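Local coordinates for protein pectate lyase 47 (Bacillus sp. TS-47, PDB 1VBL) that cleaves pectate, the de-esterified backbone of pectin, by eliminative lysis as a thermostable, secreted, calcium-binding enzyme of polysaccharide lyase family 1, at residues G4-K9 / I159-E164; F33-T36 / E40-Q43; D12-Y17 / V386-M391. One frame throughout, in Å; residues are numbered along the deposited sequence.

Contact 1 of 3, residues G4-K9 / I159-E164; sequences GHEVLK and IIRNIE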
ATOM      1  N   GLY A   4      20.807   7.904  -5.224  1.00 26.03           N
ATOM      2  CA  GLY A   4      20.779   7.228  -3.941  1.00 26.51           C
ATOM      3  C   GLY A   4      21.237   8.137  -2.817  1.00 27.10           C
ATOM      4  O   GLY A   4      21.064   7.822  -1.638  1.00 26.32           O
ATOM      5  N   HIS A   5      21.826   9.269  -3.187  1.00 26.84           N
ATOM      6  CA  HIS A   5      22.315  10.242  -2.217  1.00 27.39           C
ATOM      7  C   HIS A   5      21.234  11.240  -1.803  1.00 25.49           C
ATOM      8  O   HIS A   5      21.401  11.965  -0.826  1.00 25.04           O
ATOM      9  CB  HIS A   5      23.515  10.999  -2.796  1.00 31.00           C
ATOM     10  CG  HIS A   5      24.810  10.254  -2.690  1.00 35.85           C
ATOM     11  ND1 HIS A   5      24.908   8.895  -2.891  1.00 38.15           N
ATOM     12  CD2 HIS A   5      26.064  10.684  -2.412  1.00 37.74           C
ATOM     13  CE1 HIS A   5      26.165   8.517  -2.740  1.00 39.13           C
ATOM     14  NE2 HIS A   5      26.887   9.585  -2.449  1.00 40.52           N
ATOM     15  N   GLU A   6      20.134  11.276  -2.548  1.00 22.96           N
ATOM     16  CA  GLU A   6      19.038  12.195  -2.252  1.00 22.66           C
ATOM     17  C   GLU A   6      18.248  11.782  -1.017  1.00 22.11           C
ATOM     18  O   GLU A   6      17.984  10.597  -0.799  1.00 21.09           O
ATOM     19  CB  GLU A   6      18.095  12.301  -3.451  1.00 23.53           C
ATOM     20  CG  GLU A   6      18.591  13.234  -4.547  1.00 28.27           C
ATOM     21  CD  GLU A   6      17.674  13.252  -5.755  1.00 30.08           C
ATOM     22  OE1 GLU A   6      16.448  13.105  -5.573  1.00 32.63           O
ATOM     23  OE2 GLU A   6      18.178  13.425  -6.887  1.00 33.66           O
ATOM     24  N   VAL A   7      17.875  12.768  -0.206  1.00 19.37           N
ATOM     25  CA  VAL A   7      17.113  12.498   1.003  1.00 18.17           C
ATOM     26  C   VAL A   7      15.844  13.334   1.051  1.00 16.42           C
ATOM     27  O   VAL A   7      15.632  14.217   0.219  1.00 15.06           O
ATOM     28  CB  VAL A   7      17.953  12.774   2.271  1.00 18.72           C
ATOM     29  CG1 VAL A   7      19.231  11.939   2.234  1.00 20.28           C
ATOM     30  CG2 VAL A   7      18.286  14.261   2.371  1.00 19.57           C
ATOM     31  N   LEU A   8      14.998  13.033   2.029  1.00 16.23           N
ATOM     32  CA  LEU A   8      13.733  13.730   2.220  1.00 14.53           C
ATOM     33  C   LEU A   8      13.958  15.193   2.610  1.00 15.95           C
ATOM     34  O   LEU A   8      14.784  15.493   3.473  1.00 14.18           O
ATOM     35  CB  LEU A   8      12.933  13.034   3.323  1.00 14.30           C
ATOM     36  CG  LEU A   8      11.530  13.581   3.586  1.00 14.71           C
ATOM     37  CD1 LEU A   8      10.597  13.113   2.481  1.00 13.02           C
ATOM     38  CD2 LEU A   8      11.035  13.098   4.947  1.00 14.11           C
ATOM     39  N   LYS A   9      13.218  16.099   1.979  1.00 14.21           N
ATOM     40  CA  LYS A   9      13.335  17.521   2.283  1.00 15.75           C
ATOM     41  C   LYS A   9      13.042  17.731   3.765  1.00 14.98           C
ATOM     42  O   LYS A   9      12.279  16.976   4.375  1.00 14.52           O
ATOM     43  CB  LYS A   9      12.367  18.350   1.432  1.00 17.96           C
ATOM     44  CG  LYS A   9      12.620  18.271  -0.067  1.00 21.63           C
ATOM     45  CD  LYS A   9      11.657  17.288  -0.741  1.00 28.54           C
ATOM     46  CE  LYS A   9      11.790  15.879  -0.169  1.00 22.43           C
ATOM     47  NZ  LYS A   9      10.846  14.912  -0.737  1.00 28.59           N
ATOM     48  N   ILE A 159      14.280   4.559   2.583  1.00 11.63           N
ATOM     49  CA  ILE A 159      13.818   5.277   1.403  1.00 11.68           C
ATOM     50  C   ILE A 159      13.639   4.305   0.234  1.00 11.73           C
ATOM     51  O   ILE A 159      14.543   3.538  -0.083  1.00 12.11           O
ATOM     52  CB  ILE A 159      14.837   6.356   0.967  1.00 11.96           C
ATOM     53  CG1 ILE A 159      14.963   7.438   2.041  1.00 11.73           C
ATOM     54  CG2 ILE A 159      14.404   6.971  -0.359  1.00 10.30           C
ATOM     55  CD1 ILE A 159      15.934   8.561   1.669  1.00 11.36           C
ATOM     56  N   ILE A 160      12.471   4.342  -0.400  1.00 12.65           N
ATOM     57  CA  ILE A 160      12.193   3.483  -1.550  1.00 12.09           C
ATOM     58  C   ILE A 160      11.707   4.391  -2.673  1.00 11.74           C
ATOM     59  O   ILE A 160      10.689   5.072  -2.528  1.00 11.16           O
ATOM     60  CB  ILE A 160      11.083   2.459  -1.249  1.00 13.19           C
ATOM     61  CG1 ILE A 160      11.407   1.688   0.035  1.00 16.09           C
ATOM     62  CG2 ILE A 160      10.923   1.510  -2.443  1.00 11.23           C
ATOM     63  CD1 ILE A 160      12.682   0.881  -0.023  1.00 20.14           C
ATOM     64  N   ARG A 161      12.424   4.408  -3.792  1.00 10.96           N
ATOM     65  CA  ARG A 161      12.040   5.282  -4.894  1.00 10.75           C
ATOM     66  C   ARG A 161      12.306   4.731  -6.288  1.00 11.44           C
ATOM     67  O   ARG A 161      13.152   3.856  -6.485  1.00 11.32           O
ATOM     68  CB  ARG A 161      12.783   6.620  -4.794  1.00 10.69           C
ATOM     69  CG  ARG A 161      12.717   7.324  -3.446  1.00 11.40           C
ATOM     70  CD  ARG A 161      13.572   8.588  -3.467  1.00 12.53           C
ATOM     71  NE  ARG A 161      12.964   9.671  -4.238  1.00 13.64           N
ATOM     72  CZ  ARG A 161      13.604  10.780  -4.606  1.00 16.11           C
ATOM     73  NH1 ARG A 161      14.882  10.951  -4.286  1.00 13.99           N
ATOM     74  NH2 ARG A 161      12.960  11.733  -5.272  1.00 12.26           N
ATOM     75  N   ASN A 162      11.569   5.280  -7.247  1.00 12.74           N
ATOM     76  CA  ASN A 162      11.707   4.968  -8.665  1.00 11.31           C
ATOM     77  C   ASN A 162      11.560   3.516  -9.103  1.00 12.43           C
ATOM     78  O   ASN A 162      12.251   3.067 -10.019  1.00 11.44           O
ATOM     79  CB  ASN A 162      13.046   5.520  -9.150  1.00 14.13           C
ATOM     80  CG  ASN A 162      13.059   5.788 -10.638  1.00 13.01           C
ATOM     81  OD1 ASN A 162      12.087   6.298 -11.193  1.00 14.51           O
ATOM     82  ND2 ASN A 162      14.164   5.460 -11.289  1.00 14.03           N
ATOM     83  N   ILE A 163      10.646   2.785  -8.473  1.00 11.07           N
ATOM     84  CA  ILE A 163      10.436   1.391  -8.838  1.00 10.90           C
ATOM     85  C   ILE A 163       8.972   1.113  -9.172  1.00 11.73           C
ATOM     86  O   ILE A 163       8.068   1.682  -8.564  1.00  9.51           O
ATOM     87  CB  ILE A 163      10.868   0.450  -7.688  1.00 12.41           C
ATOM     88  CG1 ILE A 163      12.380   0.562  -7.469  1.00 12.93           C
ATOM     89  CG2 ILE A 163      10.466  -0.984  -7.997  1.00 10.89           C
ATOM     90  CD1 ILE A 163      12.861  -0.108  -6.196  1.00 15.02           C
ATOM     91  N   GLU A 164       8.750   0.259 -10.166  1.00 11.80           N
ATOM     92  CA  GLU A 164       7.399  -0.126 -10.533  1.00 14.04           C
ATOM     93  C   GLU A 164       7.154  -1.477  -9.874  1.00 13.36           C
ATOM     94  O   GLU A 164       7.795  -2.476 -10.222  1.00 13.55           O
ATOM     95  CB  GLU A 164       7.240  -0.272 -12.046  1.00 14.52           C
ATOM     96  CG  GLU A 164       5.865  -0.811 -12.422  1.00 20.08           C
ATOM     97  CD  GLU A 164       5.730  -1.129 -13.897  1.00 24.13           C
ATOM     98  OE1 GLU A 164       5.733  -0.190 -14.716  1.00 27.39           O
ATOM     99  OE2 GLU A 164       5.622  -2.325 -14.234  1.00 27.05           O
TER
HETATM  100  O   HOH W   1      16.896   8.962  -3.216  1.00 16.10           O
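Glu6 and Arg161 form a salt bridge that ties the N-terminal segment to the right-handed parallel beta-helix of the family 1 pectate lyases. NH1 of Arg161 donates to OE1 of Glu6 at 3.0 Å, with an N-H...O angle of 163°. The carboxylate oxygen lies at the edge of the guanidinium, near its plane, but the arginine reaches that oxygen from above the carboxylate plane; the two flat groups are turned 57° apart, and the bridge rests on one N-H and one oxygen. A water adds a second link, accepting from the same NH1 and donating to the backbone O of Glu6. The bend of the arginine chain at chi3 (74°) turns its head across the glutamate side chain at about a right angle. Elsewhere on the same group, NE forms a salt bridge with Asp203 of strand 200-208, so one cation serves both the wall of the coil and the segment over it. A leucine in place of Arg161 would probably leave Glu6 and Asp203 without their shared positive partner and the bridging water without the N-H it accepts. Beyond the charges the packing is slight. CB of Glu6 lies in the guanidinium plane, 3.6 Å from NH1 of Arg161, and the CD1 methyl of Ile159 ends 3.8 Å from the backbone O of Glu6 and 4.2 Å from CA of Val7.

Contact 2 of 3, residues F33-T36 / E40-Q43; sequences FVVT and ELIQ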
ATOM      1  N   PHE A  33      25.203  -0.810  -3.790  1.00 20.71           N
ATOM      2  CA  PHE A  33      25.089  -1.941  -4.698  1.00 19.94           C
ATOM      3  C   PHE A  33      24.176  -1.722  -5.894  1.00 19.83           C
ATOM      4  O   PHE A  33      23.341  -0.818  -5.913  1.00 17.04           O
ATOM      5  CB  PHE A  33      24.574  -3.176  -3.946  1.00 20.48           C
ATOM      6  CG  PHE A  33      25.224  -3.402  -2.610  1.00 22.83           C
ATOM      7  CD1 PHE A  33      24.856  -2.642  -1.503  1.00 23.03           C
ATOM      8  CD2 PHE A  33      26.200  -4.380  -2.454  1.00 24.73           C
ATOM      9  CE1 PHE A  33      25.451  -2.854  -0.260  1.00 23.68           C
ATOM     10  CE2 PHE A  33      26.802  -4.601  -1.215  1.00 25.06           C
ATOM     11  CZ  PHE A  33      26.426  -3.836  -0.115  1.00 25.21           C
ATOM     12  N   VAL A  34      24.362  -2.574  -6.894  1.00 18.49           N
ATOM     13  CA  VAL A  34      23.534  -2.576  -8.089  1.00 20.29           C
ATOM     14  C   VAL A  34      23.073  -4.027  -8.160  1.00 20.09           C
ATOM     15  O   VAL A  34      23.898  -4.940  -8.257  1.00 18.12           O
ATOM     16  CB  VAL A  34      24.336  -2.227  -9.355  1.00 22.53           C
ATOM     17  CG1 VAL A  34      23.429  -2.311 -10.572  1.00 24.62           C
ATOM     18  CG2 VAL A  34      24.921  -0.824  -9.232  1.00 25.32           C
ATOM     19  N   VAL A  35      21.763  -4.245  -8.089  1.00 17.79           N
ATOM     20  CA  VAL A  35      21.232  -5.603  -8.120  1.00 18.34           C
ATOM     21  C   VAL A  35      20.317  -5.846  -9.309  1.00 18.43           C
ATOM     22  O   VAL A  35      19.603  -4.944  -9.752  1.00 17.15           O
ATOM     23  CB  VAL A  35      20.481  -5.929  -6.808  1.00 18.07           C
ATOM     24  CG1 VAL A  35      21.436  -5.801  -5.630  1.00 17.85           C
ATOM     25  CG2 VAL A  35      19.291  -4.991  -6.628  1.00 17.99           C
ATOM     26  N   THR A  36      20.340  -7.077  -9.815  1.00 17.55           N
ATOM     27  CA  THR A  36      19.537  -7.445 -10.975  1.00 17.67           C
ATOM     28  C   THR A  36      18.641  -8.671 -10.766  1.00 17.07           C
ATOM     29  O   THR A  36      17.907  -9.065 -11.673  1.00 16.43           O
ATOM     30  CB  THR A  36      20.447  -7.707 -12.195  1.00 19.89           C
ATOM     31  OG1 THR A  36      21.296  -8.828 -11.925  1.00 19.52           O
ATOM     32  CG2 THR A  36      21.319  -6.491 -12.480  1.00 19.48           C
ATOM     33  N   GLU A  40      20.956 -11.295  -5.568  1.00 16.36           N
ATOM     34  CA  GLU A  40      21.787 -10.107  -5.409  1.00 17.93           C
ATOM     35  C   GLU A  40      21.125  -9.095  -4.479  1.00 17.36           C
ATOM     36  O   GLU A  40      21.801  -8.397  -3.721  1.00 16.40           O
ATOM     37  CB  GLU A  40      22.059  -9.461  -6.770  1.00 19.83           C
ATOM     38  CG  GLU A  40      22.632 -10.426  -7.803  1.00 22.73           C
ATOM     39  CD  GLU A  40      23.087  -9.728  -9.071  1.00 25.39           C
ATOM     40  OE1 GLU A  40      22.472  -8.756  -9.520  1.00 26.66           O
ATOM     41  OE2 GLU A  40      24.161 -10.231  -9.667  1.00 26.53           O
ATOM     42  N   LEU A  41      19.798  -9.020  -4.536  1.00 17.24           N
ATOM     43  CA  LEU A  41      19.060  -8.091  -3.690  1.00 17.70           C
ATOM     44  C   LEU A  41      19.214  -8.494  -2.229  1.00 18.24           C
ATOM     45  O   LEU A  41      19.545  -7.666  -1.380  1.00 17.90           O
ATOM     46  CB  LEU A  41      17.575  -8.078  -4.078  1.00 16.08           C
ATOM     47  CG  LEU A  41      16.620  -7.261  -3.197  1.00 15.52           C
ATOM     48  CD1 LEU A  41      17.078  -5.811  -3.126  1.00 16.22           C
ATOM     49  CD2 LEU A  41      15.208  -7.344  -3.768  1.00 15.73           C
ATOM     50  N   ILE A  42      18.980  -9.771  -1.936  1.00 18.74           N
ATOM     51  CA  ILE A  42      19.100 -10.257  -0.566  1.00 19.47           C
ATOM     52  C   ILE A  42      20.541 -10.161  -0.066  1.00 19.53           C
ATOM     53  O   ILE A  42      20.782  -9.921   1.119  1.00 17.55           O
ATOM     54  CB  ILE A  42      18.582 -11.713  -0.449  1.00 21.91           C
ATOM     55  CG1 ILE A  42      17.068 -11.729  -0.692  1.00 22.32           C
ATOM     56  CG2 ILE A  42      18.898 -12.279   0.934  1.00 22.10           C
ATOM     57  CD1 ILE A  42      16.431 -13.098  -0.596  1.00 24.88           C
ATOM     58  N   GLN A  43      21.501 -10.335  -0.971  1.00 19.33           N
ATOM     59  CA  GLN A  43      22.908 -10.242  -0.597  1.00 20.40           C
ATOM     60  C   GLN A  43      23.247  -8.788  -0.263  1.00 19.22           C
ATOM     61  O   GLN A  43      23.896  -8.509   0.743  1.00 19.18           O
ATOM     62  CB  GLN A  43      23.794 -10.755  -1.738  1.00 21.91           C
ATOM     63  CG  GLN A  43      23.506 -12.204  -2.103  1.00 27.44           C
ATOM     64  CD  GLN A  43      24.376 -12.726  -3.223  1.00 29.87           C
ATOM     65  OE1 GLN A  43      24.529 -12.081  -4.262  1.00 33.26           O
ATOM     66  NE2 GLN A  43      24.944 -13.912  -3.025  1.00 33.08           N
TER
HETATM   67  O   HOH W   2      24.672  -6.880 -10.330  1.00 43.78           O
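OE1 of Glu40 is gripped by two groups of Thr36 and by a water, a compact example of a helix side chain reaching back to the residue just after the preceding strand. The backbone N of Thr36 lies 2.7 Å from OE1 of Glu40 and approaches nearly along the C-O axis, although its N-H...O angle of 146° shows some bending. OG1 of Thr36 donates to the same OE1, also at 2.7 Å, from well above the carboxylate plane. What brings the hydroxyl there is its place between the backbone N and the carbonyl carbon (chi1 63°), on the same residue whose N-H is already engaged. The water donates to OE1 of Glu40 and to the backbone O of Val34, carrying the link two residues back, into the strand. Together these donors would hold the carboxylate in one rotation and probably favour its charged form.

Apolar contacts lie beside this polar grip. CG1 of Val35, anti to its carbonyl carbon, presses against the backbone O of Glu40 at 3.2 Å, a tight approach. CB of Val35 stands 3.9 Å from CB of Glu40. Deeper in, CG2 of Val35 meets CD1 of Leu41 at 4.2 Å.

The strand-to-helix turn opens the unit of strand 32-35, helix 38-44 and strand 59-63, at one end of the parallel beta-helix. Val35 and Leu41 both pack on Ile61 of strand 59-63, which pairs in parallel with strand 32-35, so the helix lies against this first pair of strands.

Contact 3 of 3, residues D12-Y17 / V386-M391; sequences DGWAAY and VTWKPM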
ATOM      1  N   ASP A  12       9.237  17.832   4.414  1.00 13.30           N
ATOM      2  CA  ASP A  12       8.360  17.033   3.569  1.00 14.24           C
ATOM      3  C   ASP A  12       7.627  15.898   4.279  1.00 13.18           C
ATOM      4  O   ASP A  12       8.072  14.745   4.273  1.00 12.14           O
ATOM      5  CB  ASP A  12       9.130  16.475   2.367  1.00 12.53           C
ATOM      6  CG  ASP A  12       8.202  15.890   1.312  1.00 13.31           C
ATOM      7  OD1 ASP A  12       6.972  15.975   1.496  1.00 15.57           O
ATOM      8  OD2 ASP A  12       8.695  15.346   0.305  1.00 13.04           O
ATOM      9  N   GLY A  13       6.496  16.239   4.889  1.00 12.28           N
ATOM     10  CA  GLY A  13       5.682  15.247   5.568  1.00 10.85           C
ATOM     11  C   GLY A  13       6.170  14.754   6.917  1.00 11.51           C
ATOM     12  O   GLY A  13       7.249  15.116   7.386  1.00 12.24           O
ATOM     13  N   TRP A  14       5.360  13.903   7.537  1.00 11.62           N
ATOM     14  CA  TRP A  14       5.685  13.352   8.845  1.00 11.79           C
ATOM     15  C   TRP A  14       7.042  12.653   8.933  1.00 12.81           C
ATOM     16  O   TRP A  14       7.644  12.607  10.007  1.00 13.71           O
ATOM     17  CB  TRP A  14       4.579  12.396   9.294  1.00 10.99           C
ATOM     18  CG  TRP A  14       3.403  13.079   9.945  1.00 12.62           C
ATOM     19  CD1 TRP A  14       2.100  13.064   9.521  1.00 10.87           C
ATOM     20  CD2 TRP A  14       3.413  13.804  11.184  1.00 12.27           C
ATOM     21  NE1 TRP A  14       1.300  13.727  10.428  1.00 14.01           N
ATOM     22  CE2 TRP A  14       2.081  14.189  11.455  1.00 13.12           C
ATOM     23  CE3 TRP A  14       4.420  14.159  12.094  1.00 12.74           C
ATOM     24  CZ2 TRP A  14       1.729  14.912  12.600  1.00 13.60           C
ATOM     25  CZ3 TRP A  14       4.068  14.880  13.235  1.00 15.34           C
ATOM     26  CH2 TRP A  14       2.733  15.249  13.476  1.00 14.86           C
ATOM     27  N   ALA A  15       7.527  12.108   7.819  1.00 12.21           N
ATOM     28  CA  ALA A  15       8.823  11.429   7.819  1.00 12.40           C
ATOM     29  C   ALA A  15       9.973  12.411   8.041  1.00 13.43           C
ATOM     30  O   ALA A  15      11.115  12.003   8.261  1.00 14.45           O
ATOM     31  CB  ALA A  15       9.022  10.682   6.507  1.00 10.82           C
ATOM     32  N   ALA A  16       9.676  13.705   7.980  1.00 13.97           N
ATOM     33  CA  ALA A  16      10.698  14.730   8.182  1.00 14.94           C
ATOM     34  C   ALA A  16      10.868  15.053   9.668  1.00 16.66           C
ATOM     35  O   ALA A  16      11.782  15.782  10.056  1.00 16.09           O
ATOM     36  CB  ALA A  16      10.330  15.994   7.415  1.00 15.60           C
ATOM     37  N   TYR A  17       9.988  14.498  10.493  1.00 17.33           N
ATOM     38  CA  TYR A  17      10.032  14.731  11.933  1.00 18.98           C
ATOM     39  C   TYR A  17      11.416  14.456  12.519  1.00 18.94           C
ATOM     40  O   TYR A  17      12.077  13.481  12.153  1.00 17.83           O
ATOM     41  CB  TYR A  17       9.001  13.851  12.641  1.00 21.41           C
ATOM     42  CG  TYR A  17       8.973  14.046  14.140  1.00 26.47           C
ATOM     43  CD1 TYR A  17       8.358  15.161  14.709  1.00 29.15           C
ATOM     44  CD2 TYR A  17       9.596  13.132  14.990  1.00 26.92           C
ATOM     45  CE1 TYR A  17       8.364  15.363  16.090  1.00 31.89           C
ATOM     46  CE2 TYR A  17       9.609  13.324  16.369  1.00 30.70           C
ATOM     47  CZ  TYR A  17       8.992  14.440  16.912  1.00 31.81           C
ATOM     48  OH  TYR A  17       9.011  14.632  18.277  1.00 35.28           O
ATOM     49  N   VAL A 386     -10.930  21.260  13.038  1.00 21.44           N
ATOM     50  CA  VAL A 386      -9.480  21.180  13.136  1.00 21.30           C
ATOM     51  C   VAL A 386      -9.071  20.750  14.538  1.00 21.39           C
ATOM     52  O   VAL A 386      -9.297  21.479  15.504  1.00 22.43           O
ATOM     53  CB  VAL A 386      -8.828  22.544  12.833  1.00 22.79           C
ATOM     54  CG1 VAL A 386      -7.320  22.453  13.015  1.00 21.97           C
ATOM     55  CG2 VAL A 386      -9.170  22.983  11.415  1.00 23.34           C
ATOM     56  N   THR A 387      -8.486  19.563  14.649  1.00 19.23           N
ATOM     57  CA  THR A 387      -8.031  19.053  15.939  1.00 20.26           C
ATOM     58  C   THR A 387      -6.511  19.140  16.011  1.00 19.61           C
ATOM     59  O   THR A 387      -5.917  19.024  17.083  1.00 21.20           O
ATOM     60  CB  THR A 387      -8.461  17.590  16.161  1.00 21.51           C
ATOM     61  OG1 THR A 387      -8.107  16.806  15.015  1.00 20.32           O
ATOM     62  CG2 THR A 387      -9.963  17.506  16.395  1.00 23.14           C
ATOM     63  N   TRP A 388      -5.890  19.334  14.853  1.00 17.83           N
ATOM     64  CA  TRP A 388      -4.443  19.472  14.760  1.00 17.03           C
ATOM     65  C   TRP A 388      -4.135  20.227  13.474  1.00 17.26           C
ATOM     66  O   TRP A 388      -4.966  20.284  12.566  1.00 16.98           O
ATOM     67  CB  TRP A 388      -3.751  18.102  14.750  1.00 15.59           C
ATOM     68  CG  TRP A 388      -4.030  17.260  13.530  1.00 14.18           C
ATOM     69  CD1 TRP A 388      -5.217  16.694  13.178  1.00 13.56           C
ATOM     70  CD2 TRP A 388      -3.085  16.873  12.520  1.00 13.59           C
ATOM     71  NE1 TRP A 388      -5.076  15.976  12.013  1.00 13.35           N
ATOM     72  CE2 TRP A 388      -3.777  16.069  11.588  1.00 13.44           C
ATOM     73  CE3 TRP A 388      -1.721  17.128  12.314  1.00 13.12           C
ATOM     74  CZ2 TRP A 388      -3.151  15.514  10.463  1.00 12.03           C
ATOM     75  CZ3 TRP A 388      -1.095  16.572  11.192  1.00 11.39           C
ATOM     76  CH2 TRP A 388      -1.817  15.775  10.283  1.00 11.51           C
ATOM     77  N   LYS A 389      -2.949  20.815  13.399  1.00 15.61           N
ATOM     78  CA  LYS A 389      -2.564  21.566  12.214  1.00 17.43           C
ATOM     79  C   LYS A 389      -1.270  20.999  11.644  1.00 16.80           C
ATOM     80  O   LYS A 389      -0.228  21.033  12.302  1.00 13.79           O
ATOM     81  CB  LYS A 389      -2.371  23.041  12.577  1.00 21.02           C
ATOM     82  CG  LYS A 389      -3.471  23.584  13.482  1.00 25.87           C
ATOM     83  CD  LYS A 389      -4.440  24.493  12.749  1.00 30.51           C
ATOM     84  CE  LYS A 389      -3.830  25.860  12.501  1.00 30.46           C
ATOM     85  NZ  LYS A 389      -4.854  26.832  12.029  1.00 32.74           N
ATOM     86  N   PRO A 390      -1.326  20.454  10.417  1.00 17.46           N
ATOM     87  CA  PRO A 390      -0.137  19.884   9.771  1.00 17.18           C
ATOM     88  C   PRO A 390       0.929  20.962   9.614  1.00 18.78           C
ATOM     89  O   PRO A 390       0.640  22.061   9.140  1.00 17.44           O
ATOM     90  CB  PRO A 390      -0.663  19.418   8.416  1.00 18.34           C
ATOM     91  CG  PRO A 390      -2.104  19.129   8.688  1.00 20.00           C
ATOM     92  CD  PRO A 390      -2.514  20.284   9.565  1.00 16.29           C
ATOM     93  N   MET A 391       2.156  20.650  10.005  1.00 19.31           N
ATOM     94  CA  MET A 391       3.236  21.616   9.890  1.00 22.52           C
ATOM     95  C   MET A 391       4.294  21.134   8.900  1.00 20.48           C
ATOM     96  O   MET A 391       5.050  21.934   8.345  1.00 19.87           O
ATOM     97  CB  MET A 391       3.871  21.848  11.263  1.00 26.90           C
ATOM     98  CG  MET A 391       3.935  23.309  11.685  1.00 34.07           C
ATOM     99  SD  MET A 391       2.314  24.111  11.740  1.00 39.39           S
ATOM    100  CE  MET A 391       1.754  23.658  13.383  1.00 40.43           C
TER
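Trp14 and Trp388 meet through their indole rings, and this aromatic pair is the whole of the direct contact between two loops far apart in the chain. The planes are near parallel, 22° apart, yet slid so far that the rings barely overlap: the centroid of the five-membered ring of Trp14 lies 5.7 Å from that of the six-membered ring of Trp388. Touching is therefore confined to a few atoms of each indole, which meet obliquely. CZ2 of Trp14 comes to 3.6 Å from CZ3 of Trp388, and NE1 of Trp14 stands 3.7 Å from CH2 of Trp388. The benzo end of Trp388 is brought forward by a first torsion of 66°, which sets CG between the backbone N and the carbonyl carbon.

Within the second loop, CG of Pro390 lies over one face of the Trp388 ring, 3.6 Å above its plane and toward the rim, so the indole is supported by its own segment as well as touched by the other.

Polar and charged groups act around the pair, and no hydrogen bond crosses it. NE1 of Trp14 makes a weak hydrogen bond to the backbone O of Gln293, and Arg271 forms a cation-pi interaction with the Trp14 ring. In the 3-10 turn that carries Trp14, Ala16 N donates to Gly13 O at 2.9 Å.

Both loops lie on the outside of the beta-helix. Trp388 packs on Gln293 and His295 of strand 293-303, while the backbone N of Trp14 is bonded to Thr273 of the adjacent, parallel strand 272-280; the two indoles thus meet over neighbouring rungs.

In the fold
The three contacts illustrate how segments at the margins of a beta-helix are held to it and to one another. Contacts 1 and 2 are partly buried and reach the same set of strands, their centres 17 Å apart without touching; contact 3 is a surface contact. Chemistry follows place: contact 1 joins a loop to a strand by charge, contact 2 secures a strand to the helix following it with hydrogen bonds and apolar packing, and contact 3 joins loop to loop by aromatic rings alone. Contacts 1 and 3 draw on neighbouring parts of one N-terminal loop and touch where CD2 of Leu8 lies 3.3 Å from C of Ala15. Contact 2 is local in sequence, whereas the others span long separations.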